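Local coordinates for putative creatinine amidohydrolase (Bacteroides fragilis, PDB 3LUB), which binds a pair of zinc ions and probably hydrolyses carbon-nitrogen bonds in linear amides, at residues 31-36 against 85-90; 75-80 against 118-123. One frame throughout, in Å; residues are numbered along the deposited sequence.

In the fold
Both contacts are buried and join loops that follow strands of the parallel sheet. Contact 1 sets the loop after strand 23-28 against the one before helix 92-108. Contact 2 sets an earlier part of that second loop against the turn after strand 113-118. The two meet directly: Thr90 with Gly75, His89 with His77, and Glu32 with the His77 ring. They also share a zinc ion, bound by Glu32 in contact 1 and His120 in contact 2. Contact 1 lies farther from the chain centre, is mostly backbone and apolar, and chiefly borders a second subunit. Contact 2 is more polar, chiefly borders a third, and its zinc ligand itself bonds across the contact.

Contact 1 (31-36 against 85-90); sequences TEPHNL and PFCIHT. With ZN (zinc ion), chain B; ZN (zinc ion), chain C; EDO (1,2-ethanediol), chain D.
Ile88 N donates to Thr31 O over 3.2 Å, the one direct hydrogen bond between 31-36 and 85-90. Cys87 CA makes a CA-H...O contact with Thr31 O at 3.3 Å. The tight part of the contact lies here. Cys87 CB packs on Pro33 CD at 3.6 Å. With SG anti to the backbone N (chi1 176°), the thiol lies alongside both Pro33 CD and Thr31 O. Thr31 CG2 rests 3.4 Å from Phe86 O.

The looser part, also buried, is at the N and OG1 of Thr31, where small molecules intervene. A water accepts from Thr31 N and donates to Ile88 O. Thr31 OG1 turns to a 1,2-ethanediol, probably from the crystallisation liquor, whose O1 donates to it at 2.8 Å. Pro73 O also bonds this hydroxyl. Phe86 leads away to meet Tyr21 and Phe111 of the second subunit.

The Glu32 side chain leaves the contact fully extended, and OE1 reaches a zinc ion at 2.3 Å. Gln81 holds its OE2. His34 binds the other zinc through NE2, while its ND1 donates to Glu32 O in the plane of the ring, which fixes the ring's rotation. A water bridges the metals, and Asp43, His120 and Glu168 complete the dinuclear zinc site of the creatininase fold.

Contact 2 (75-80 against 118-123); sequences GAHNPG and SGHGGN. With ZN (zinc ion), chain B.
His120 reaches across to Ala76 from the turn after strand 113-118. Its CB points toward 75-80, and CG lies anti to the backbone N (chi1 174°). CB and CG lie beside the zinc ion, CG 3.3 Å from it. ND1 binds the zinc at 2.3 Å. CE1 is 3.1 Å from the zinc and also 3.6 Å from CE1 of His77, whose ring is inclined at 41° to that of His120. CD2 comes 3.5 Å from Ala76 O. At the tip, NE2 donates to that same Ala76 O over 2.7 Å. The oxygen sits near the ring plane, although the donor stands above the carbonyl plane. The backbone N of Gly122 lies over the centre of one ring face.

In return, Ala76 N donates to Asn123 OD1 at 3.2 Å, nearly along the C=O axis. Gln95 also bonds this oxygen, and Gly29 O takes the amide nitrogen. His120 to Asn123 form a type I beta turn.

Glu32 and Asp43 share the zinc with His120. Ala76 O is thus a second-shell acceptor that positions the zinc ligand His120: with the proton on NE2, ND1 is left for the metal and probably becomes a stronger donor.

Contact 1 (31-36 against 85-90)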
loop_
_atom_site.group_PDB
_atom_site.type_symbol
_atom_site.label_atom_id
_atom_site.label_comp_id
_atom_site.label_asym_id
_atom_site.label_seq_id
_atom_site.Cartn_x
_atom_site.Cartn_y
_atom_site.Cartn_z
ATOM N N THR F 31 -8.146 -1.277 22.703
ATOM C CA THR F 31 -8.524 -2.529 23.347
ATOM C C THR F 31 -7.249 -3.020 24.094
ATOM O O THR F 31 -6.290 -3.545 23.498
ATOM C CB THR F 31 -9.074 -3.513 22.289
ATOM O OG1 THR F 31 -10.113 -2.853 21.530
ATOM C CG2 THR F 31 -9.606 -4.846 22.909
ATOM N N GLU F 32 -7.246 -2.826 25.409
ATOM C CA GLU F 32 -6.015 -2.725 26.181
ATOM C C GLU F 32 -6.270 -3.032 27.644
ATOM O O GLU F 32 -7.131 -2.420 28.252
ATOM C CB GLU F 32 -5.454 -1.302 26.079
ATOM C CG GLU F 32 -4.074 -1.107 26.692
ATOM C CD GLU F 32 -3.645 0.342 26.765
ATOM O OE1 GLU F 32 -4.547 1.213 26.828
ATOM O OE2 GLU F 32 -2.421 0.618 26.778
ATOM N N PRO F 33 -5.503 -3.968 28.218
ATOM C CA PRO F 33 -5.603 -4.205 29.651
ATOM C C PRO F 33 -5.253 -2.922 30.458
ATOM O O PRO F 33 -4.337 -2.189 30.085
ATOM C CB PRO F 33 -4.567 -5.294 29.909
ATOM C CG PRO F 33 -4.202 -5.857 28.581
ATOM C CD PRO F 33 -4.506 -4.828 27.570
ATOM N N HIS F 34 -6.016 -2.692 31.526
ATOM C CA HIS F 34 -5.893 -1.541 32.403
ATOM C C HIS F 34 -5.749 -1.984 33.846
ATOM O O HIS F 34 -6.736 -2.055 34.566
ATOM C CB HIS F 34 -7.139 -0.682 32.255
ATOM C CG HIS F 34 -7.043 0.267 31.109
ATOM N ND1 HIS F 34 -7.085 -0.148 29.788
ATOM C CD2 HIS F 34 -6.829 1.601 31.085
ATOM C CE1 HIS F 34 -6.957 0.908 29.003
ATOM N NE2 HIS F 34 -6.791 1.979 29.767
ATOM N N ASN F 35 -4.529 -2.301 34.268
ATOM C CA ASN F 35 -4.327 -2.956 35.550
ATOM C C ASN F 35 -5.216 -4.215 35.552
ATOM O O ASN F 35 -5.555 -4.725 34.500
ATOM C CB ASN F 35 -4.683 -1.970 36.661
ATOM C CG ASN F 35 -4.102 -2.339 38.019
ATOM O OD1 ASN F 35 -4.294 -3.454 38.499
ATOM N ND2 ASN F 35 -3.439 -1.377 38.665
ATOM N N LEU F 36 -5.648 -4.688 36.720
ATOM C CA LEU F 36 -6.505 -5.852 36.794
ATOM C C LEU F 36 -7.949 -5.489 36.887
ATOM O O LEU F 36 -8.797 -6.344 36.718
ATOM C CB LEU F 36 -6.105 -6.730 38.000
ATOM C CG LEU F 36 -4.641 -7.216 38.102
ATOM C CD1 LEU F 36 -4.389 -7.784 39.493
ATOM C CD2 LEU F 36 -4.312 -8.246 37.027
ATOM N N PRO F 85 -3.229 -10.932 26.813
ATOM C CA PRO F 85 -4.385 -11.476 26.132
ATOM C C PRO F 85 -5.433 -10.420 25.788
ATOM O O PRO F 85 -5.818 -9.613 26.638
ATOM C CB PRO F 85 -4.931 -12.518 27.114
ATOM C CG PRO F 85 -4.375 -12.127 28.449
ATOM C CD PRO F 85 -3.062 -11.507 28.164
ATOM N N PHE F 86 -5.846 -10.452 24.519
ATOM C CA PHE F 86 -6.899 -9.632 23.943
ATOM C C PHE F 86 -6.532 -8.168 23.706
ATOM O O PHE F 86 -7.373 -7.385 23.323
ATOM C CB PHE F 86 -8.183 -9.739 24.760
ATOM C CG PHE F 86 -8.518 -11.139 25.154
ATOM C CD1 PHE F 86 -8.666 -12.116 24.189
ATOM C CD2 PHE F 86 -8.638 -11.492 26.491
ATOM C CE1 PHE F 86 -8.950 -13.408 24.548
ATOM C CE2 PHE F 86 -8.920 -12.766 26.844
ATOM C CZ PHE F 86 -9.092 -13.731 25.876
ATOM N N CYS F 87 -5.271 -7.818 23.909
ATOM C CA CYS F 87 -4.788 -6.486 23.562
ATOM C C CYS F 87 -4.525 -6.488 22.048
ATOM O O CYS F 87 -3.910 -7.441 21.541
ATOM C CB CYS F 87 -3.525 -6.184 24.350
ATOM S SG CYS F 87 -2.797 -4.652 23.946
ATOM N N ILE F 88 -5.028 -5.484 21.332
ATOM C CA ILE F 88 -4.915 -5.449 19.885
ATOM C C ILE F 88 -4.074 -4.249 19.431
ATOM O O ILE F 88 -4.554 -3.102 19.489
ATOM C CB ILE F 88 -6.315 -5.379 19.152
ATOM C CG1 ILE F 88 -7.223 -6.566 19.547
ATOM C CG2 ILE F 88 -6.111 -5.344 17.660
ATOM C CD1 ILE F 88 -6.549 -8.029 19.440
ATOM N N HIS F 89 -2.845 -4.501 18.954
ATOM C CA HIS F 89 -2.019 -3.410 18.423
ATOM C C HIS F 89 -2.505 -3.097 17.007
ATOM O O HIS F 89 -2.638 -3.981 16.157
ATOM C CB HIS F 89 -0.503 -3.719 18.465
ATOM C CG HIS F 89 0.323 -2.708 17.740
ATOM N ND1 HIS F 89 0.462 -1.404 18.178
ATOM C CD2 HIS F 89 1.009 -2.788 16.575
ATOM C CE1 HIS F 89 1.195 -0.728 17.314
ATOM N NE2 HIS F 89 1.513 -1.537 16.318
ATOM N N THR F 90 -2.731 -1.827 16.743
ATOM C CA THR F 90 -3.069 -1.379 15.421
ATOM C C THR F 90 -1.909 -0.596 14.827
ATOM O O THR F 90 -1.418 0.344 15.453
ATOM C CB THR F 90 -4.313 -0.474 15.494
ATOM O OG1 THR F 90 -5.235 -1.050 16.433
ATOM C CG2 THR F 90 -4.942 -0.357 14.166
HETATM ZN ZN ZN B . -4.435 3.462 26.818
HETATM ZN ZN ZN C . -6.582 4.118 29.443
HETATM C C1 EDO D . -11.119 -4.572 18.487
HETATM O O1 EDO D . -11.618 -4.401 19.820
HETATM C C2 EDO D . -12.204 -5.244 17.655
HETATM O O2 EDO D . -12.356 -6.621 18.053
HETATM O O HOH W 1 -6.027 -1.380 20.866
HETATM O O HOH W 2 -4.591 4.578 29.012
#

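Contact 2 (75-80 against 118-123)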
loop_
_atom_site.group_PDB
_atom_site.type_symbol
_atom_site.label_atom_id
_atom_site.label_comp_id
_atom_site.label_asym_id
_atom_site.label_seq_id
_atom_site.Cartn_x
_atom_site.Cartn_y
_atom_site.Cartn_z
ATOM N N GLY F 75 -6.233 0.943 18.981
ATOM C CA GLY F 75 -5.116 1.710 19.528
ATOM C C GLY F 75 -3.760 1.242 19.053
ATOM O O GLY F 75 -3.648 0.158 18.524
ATOM N N ALA F 76 -2.764 2.125 19.164
ATOM C CA ALA F 76 -1.356 1.845 18.935
ATOM C C ALA F 76 -0.718 1.571 20.293
ATOM O O ALA F 76 -0.734 2.448 21.194
ATOM C CB ALA F 76 -0.678 3.058 18.295
ATOM N N HIS F 77 -0.083 0.405 20.404
ATOM C CA HIS F 77 0.433 -0.108 21.684
ATOM C C HIS F 77 1.926 -0.348 21.716
ATOM O O HIS F 77 2.601 -0.255 20.681
ATOM C CB HIS F 77 -0.336 -1.374 22.054
ATOM C CG HIS F 77 -1.753 -1.076 22.360
ATOM N ND1 HIS F 77 -2.109 -0.285 23.427
ATOM C CD2 HIS F 77 -2.887 -1.313 21.668
ATOM C CE1 HIS F 77 -3.418 -0.114 23.421
ATOM N NE2 HIS F 77 -3.913 -0.725 22.363
ATOM N N ASN F 78 2.435 -0.613 22.926
ATOM C CA ASN F 78 3.864 -0.679 23.152
ATOM C C ASN F 78 4.390 -2.090 23.158
ATOM O O ASN F 78 3.636 -3.055 23.319
ATOM C CB ASN F 78 4.230 -0.041 24.514
ATOM C CG ASN F 78 4.234 1.452 24.486
ATOM O OD1 ASN F 78 3.544 2.059 23.688
ATOM N ND2 ASN F 78 4.988 2.061 25.390
ATOM N N PRO F 79 5.721 -2.210 23.069
ATOM C CA PRO F 79 6.328 -3.507 23.279
ATOM C C PRO F 79 5.940 -4.126 24.633
ATOM O O PRO F 79 5.872 -3.435 25.653
ATOM C CB PRO F 79 7.830 -3.204 23.222
ATOM C CG PRO F 79 7.932 -1.933 22.432
ATOM C CD PRO F 79 6.725 -1.154 22.808
ATOM N N GLY F 80 5.662 -5.422 24.617
ATOM C CA GLY F 80 5.204 -6.129 25.795
ATOM C C GLY F 80 3.694 -6.123 26.010
ATOM O O GLY F 80 3.210 -6.944 26.780
ATOM N N SER F 118 -9.383 11.448 21.742
ATOM C CA SER F 118 -8.703 10.215 22.050
ATOM C C SER F 118 -8.742 9.908 23.548
ATOM O O SER F 118 -8.629 10.776 24.391
ATOM C CB SER F 118 -7.244 10.224 21.546
ATOM O OG SER F 118 -6.632 8.935 21.719
ATOM N N GLY F 119 -8.862 8.617 23.851
ATOM C CA GLY F 119 -8.757 8.102 25.202
ATOM C C GLY F 119 -7.449 7.404 25.445
ATOM O O GLY F 119 -7.202 6.976 26.557
ATOM N N HIS F 120 -6.602 7.304 24.427
ATOM C CA HIS F 120 -5.367 6.544 24.530
ATOM C C HIS F 120 -4.150 7.392 24.099
ATOM O O HIS F 120 -4.075 7.862 22.986
ATOM C CB HIS F 120 -5.522 5.259 23.719
ATOM C CG HIS F 120 -4.281 4.429 23.621
ATOM N ND1 HIS F 120 -3.607 3.958 24.725
ATOM C CD2 HIS F 120 -3.596 3.976 22.540
ATOM C CE1 HIS F 120 -2.559 3.257 24.328
ATOM N NE2 HIS F 120 -2.521 3.266 23.008
ATOM N N GLY F 121 -3.213 7.600 25.012
ATOM C CA GLY F 121 -2.040 8.432 24.742
ATOM C C GLY F 121 -1.066 7.877 23.701
ATOM O O GLY F 121 -0.278 8.619 23.143
ATOM N N GLY F 122 -1.152 6.573 23.431
ATOM C CA GLY F 122 -0.425 5.901 22.358
ATOM C C GLY F 122 -0.882 6.272 20.968
ATOM O O GLY F 122 -0.122 6.096 20.032
ATOM N N ASN F 123 -2.106 6.797 20.837
ATOM C CA ASN F 123 -2.593 7.301 19.564
ATOM C C ASN F 123 -2.032 8.699 19.244
ATOM O O ASN F 123 -1.982 9.582 20.095
ATOM C CB ASN F 123 -4.129 7.350 19.532
ATOM C CG ASN F 123 -4.782 5.994 19.752
ATOM O OD1 ASN F 123 -4.197 4.933 19.437
ATOM N ND2 ASN F 123 -6.023 6.014 20.271
HETATM ZN ZN ZN B . -4.435 3.462 26.818
HETATM O O HOH W 2 -4.591 4.578 29.012
#